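Local coordinates for adenosine 5'-monophosphoramidase HNT1 (Candida albicans, PDB 6IQ1), which probably hydrolyses adenosine 5'-monophosphoramidates to AMP as a homodimeric enzyme of the histidine triad family, at residues A26-F31 against L65-K70. Numbering follows the deposited sequence.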
ATOM      1  N   ALA D  26      -6.075  17.610   7.709  1.00 31.26           N
ATOM      2  CA  ALA D  26      -7.510  17.598   7.968  1.00 33.30           C
ATOM      3  C   ALA D  26      -8.066  16.178   7.942  1.00 35.29           C
ATOM      4  O   ALA D  26      -8.962  15.837   8.723  1.00 37.27           O
ATOM      5  CB  ALA D  26      -8.240  18.472   6.943  1.00 27.07           C
ATOM      6  N   LYS D  27      -7.541  15.329   7.059  1.00 31.86           N
ATOM      7  CA  LYS D  27      -8.081  13.992   6.875  1.00 36.79           C
ATOM      8  C   LYS D  27      -7.171  12.853   7.332  1.00 33.66           C
ATOM      9  O   LYS D  27      -7.667  11.738   7.520  1.00 32.11           O
ATOM     10  CB  LYS D  27      -8.458  13.783   5.396  1.00 34.75           C
ATOM     11  CG  LYS D  27      -9.802  14.415   5.037  1.00 34.89           C
ATOM     12  CD  LYS D  27      -9.981  14.535   3.520  1.00 38.04           C
ATOM     13  CE  LYS D  27     -11.098  15.519   3.153  1.00 36.23           C
ATOM     14  NZ  LYS D  27     -12.382  15.214   3.857  1.00 43.98           N
ATOM     15  N   THR D  28      -5.877  13.090   7.543  1.00 30.52           N
ATOM     16  CA  THR D  28      -4.947  11.997   7.775  1.00 29.72           C
ATOM     17  C   THR D  28      -4.119  12.234   9.033  1.00 30.43           C
ATOM     18  O   THR D  28      -3.815  13.377   9.382  1.00 32.36           O
ATOM     19  CB  THR D  28      -4.030  11.825   6.545  1.00 32.12           C
ATOM     20  OG1 THR D  28      -4.831  11.516   5.401  1.00 28.84           O
ATOM     21  CG2 THR D  28      -3.032  10.708   6.754  1.00 26.86           C
ATOM     22  N   TYR D  29      -3.740  11.137   9.705  1.00 26.34           N
ATOM     23  CA  TYR D  29      -2.920  11.187  10.916  1.00 27.61           C
ATOM     24  C   TYR D  29      -1.790  10.162  10.845  1.00 29.68           C
ATOM     25  O   TYR D  29      -2.030   8.975  10.570  1.00 28.30           O
ATOM     26  CB  TYR D  29      -3.777  10.938  12.166  1.00 26.27           C
ATOM     27  CG  TYR D  29      -3.042  11.184  13.462  1.00 29.15           C
ATOM     28  CD1 TYR D  29      -2.213  10.208  14.014  1.00 29.89           C
ATOM     29  CD2 TYR D  29      -3.171  12.384  14.133  1.00 34.87           C
ATOM     30  CE1 TYR D  29      -1.531  10.427  15.183  1.00 31.87           C
ATOM     31  CE2 TYR D  29      -2.498  12.611  15.326  1.00 37.87           C
ATOM     32  CZ  TYR D  29      -1.678  11.632  15.842  1.00 38.10           C
ATOM     33  OH  TYR D  29      -0.995  11.855  17.016  1.00 40.66           O
ATOM     34  N   SER D  30      -0.565  10.596  11.127  1.00 26.33           N
ATOM     35  CA  SER D  30       0.563   9.678  11.048  1.00 30.28           C
ATOM     36  C   SER D  30       1.484   9.815  12.259  1.00 29.51           C
ATOM     37  O   SER D  30       1.603  10.882  12.864  1.00 30.50           O
ATOM     38  CB  SER D  30       1.342   9.876   9.730  1.00 24.05           C
ATOM     39  OG  SER D  30       1.858  11.182   9.629  1.00 30.87           O
ATOM     40  N   PHE D  31       2.150   8.711  12.592  1.00 29.12           N
ATOM     41  CA  PHE D  31       2.907   8.574  13.827  1.00 31.57           C
ATOM     42  C   PHE D  31       3.799   7.342  13.728  1.00 32.10           C
ATOM     43  O   PHE D  31       3.565   6.445  12.911  1.00 31.74           O
ATOM     44  CB  PHE D  31       1.982   8.480  15.054  1.00 29.23           C
ATOM     45  CG  PHE D  31       0.983   7.348  14.991  1.00 28.76           C
ATOM     46  CD1 PHE D  31      -0.148   7.430  14.183  1.00 31.08           C
ATOM     47  CD2 PHE D  31       1.158   6.214  15.757  1.00 31.57           C
ATOM     48  CE1 PHE D  31      -1.075   6.387  14.129  1.00 29.86           C
ATOM     49  CE2 PHE D  31       0.231   5.163  15.719  1.00 35.24           C
ATOM     50  CZ  PHE D  31      -0.881   5.244  14.902  1.00 32.12           C
ATOM     51  N   LEU D  65      -1.877   8.714   0.184  1.00 25.30           N
ATOM     52  CA  LEU D  65      -0.598   8.592  -0.514  1.00 27.10           C
ATOM     53  C   LEU D  65       0.174   9.914  -0.650  1.00 27.82           C
ATOM     54  O   LEU D  65       1.416   9.872  -0.575  1.00 24.30           O
ATOM     55  CB  LEU D  65      -0.824   7.933  -1.884  1.00 24.62           C
ATOM     56  CG  LEU D  65      -1.330   6.492  -1.761  1.00 23.92           C
ATOM     57  CD1 LEU D  65      -1.559   5.876  -3.128  1.00 20.25           C
ATOM     58  CD2 LEU D  65      -0.377   5.641  -0.898  1.00 19.38           C
ATOM     59  N   PRO D  66      -0.451  11.084  -0.844  1.00 28.15           N
ATOM     60  CA  PRO D  66       0.345  12.317  -0.755  1.00 29.88           C
ATOM     61  C   PRO D  66       0.976  12.522   0.615  1.00 29.72           C
ATOM     62  O   PRO D  66       2.105  13.029   0.702  1.00 29.11           O
ATOM     63  CB  PRO D  66      -0.671  13.407  -1.103  1.00 25.63           C
ATOM     64  CG  PRO D  66      -1.587  12.728  -2.038  1.00 25.62           C
ATOM     65  CD  PRO D  66      -1.767  11.351  -1.455  1.00 26.63           C
ATOM     66  N   VAL D  67       0.313  12.102   1.690  1.00 28.76           N
ATOM     67  CA  VAL D  67       0.972  12.168   2.991  1.00 25.63           C
ATOM     68  C   VAL D  67       2.151  11.196   3.048  1.00 28.42           C
ATOM     69  O   VAL D  67       3.238  11.551   3.531  1.00 28.43           O
ATOM     70  CB  VAL D  67      -0.038  11.908   4.115  1.00 25.91           C
ATOM     71  CG1 VAL D  67       0.691  11.734   5.447  1.00 23.98           C
ATOM     72  CG2 VAL D  67      -1.067  13.038   4.158  1.00 21.66           C
ATOM     73  N   VAL D  68       1.960   9.954   2.565  1.00 27.60           N
ATOM     74  CA  VAL D  68       3.062   8.988   2.558  1.00 27.08           C
ATOM     75  C   VAL D  68       4.229   9.541   1.749  1.00 28.07           C
ATOM     76  O   VAL D  68       5.391   9.446   2.156  1.00 28.53           O
ATOM     77  CB  VAL D  68       2.597   7.616   2.019  1.00 25.85           C
ATOM     78  CG1 VAL D  68       3.748   6.615   2.015  1.00 21.23           C
ATOM     79  CG2 VAL D  68       1.439   7.070   2.834  1.00 24.25           C
ATOM     80  N   LYS D  69       3.932  10.172   0.613  1.00 29.37           N
ATOM     81  CA  LYS D  69       4.985  10.774  -0.193  1.00 30.51           C
ATOM     82  C   LYS D  69       5.728  11.846   0.590  1.00 30.84           C
ATOM     83  O   LYS D  69       6.964  11.885   0.592  1.00 32.97           O
ATOM     84  CB  LYS D  69       4.401  11.368  -1.469  1.00 26.96           C
ATOM     85  CG  LYS D  69       5.404  12.160  -2.249  1.00 26.40           C
ATOM     86  CD  LYS D  69       4.829  12.532  -3.585  1.00 31.00           C
ATOM     87  CE  LYS D  69       5.675  13.554  -4.276  1.00 29.84           C
ATOM     88  NZ  LYS D  69       4.792  14.205  -5.249  1.00 34.13           N
ATOM     89  N   LYS D  70       4.987  12.724   1.268  1.00 28.12           N
ATOM     90  CA  LYS D  70       5.635  13.741   2.087  1.00 29.45           C
ATOM     91  C   LYS D  70       6.488  13.103   3.192  1.00 34.58           C
ATOM     92  O   LYS D  70       7.581  13.599   3.506  1.00 32.20           O
ATOM     93  CB  LYS D  70       4.581  14.695   2.663  1.00 30.91           C
ATOM     94  CG  LYS D  70       5.159  16.045   3.077  1.00 31.74           C
ATOM     95  CD  LYS D  70       4.104  16.925   3.674  1.00 34.20           C
ATOM     96  CE  LYS D  70       4.697  18.170   4.339  1.00 35.73           C
ATOM     97  NZ  LYS D  70       3.624  19.010   4.931  1.00 39.30           N
TER
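Val67 sets its two methyls against Thr28 and Ser30, packing helix 58-74 onto one face of the antiparallel sheet in this HIT-domain fold. The contact is buried and largely apolar. Thr28 and Val67 meet tip to tip: the methyl CG2 of Thr28 lies 4.0 Å from CG2 and 4.1 Å from CG1 of Val67, so one threonine methyl faces both arms of the valine. A beta-branched residue suits each side: short and stiff, it brings helix and strand close, with the CA atoms of Thr28 and Val67 7.6 Å apart. Val68 and Thr28 both also touch Ile44 of the next strand, which extends the same hydrophobic layer.

The two hydroxyls find their partners outside the valine contact. In Thr28, a chi1 of -61° turns OG1 toward Asp63 and swings CG2 to the far side from the backbone N, facing the valine. OG1 hydrogen-bonds OD2 of Asp63, on helix 58-74 one turn before Val67, tying strand to helix by a polar link next to the methyl packing. Ser30, small enough to sit under the helix, hydrogen-bonds through OG to the carbonyl oxygen of Ile23 on the adjoining strand 21-24. Between them on the strand, Tyr29 turns to the other face of the sheet, against helix 8-14. Beside the valine, Ser30 contributes just a loose touch, with OG 4.4 Å from CG1 of Val67.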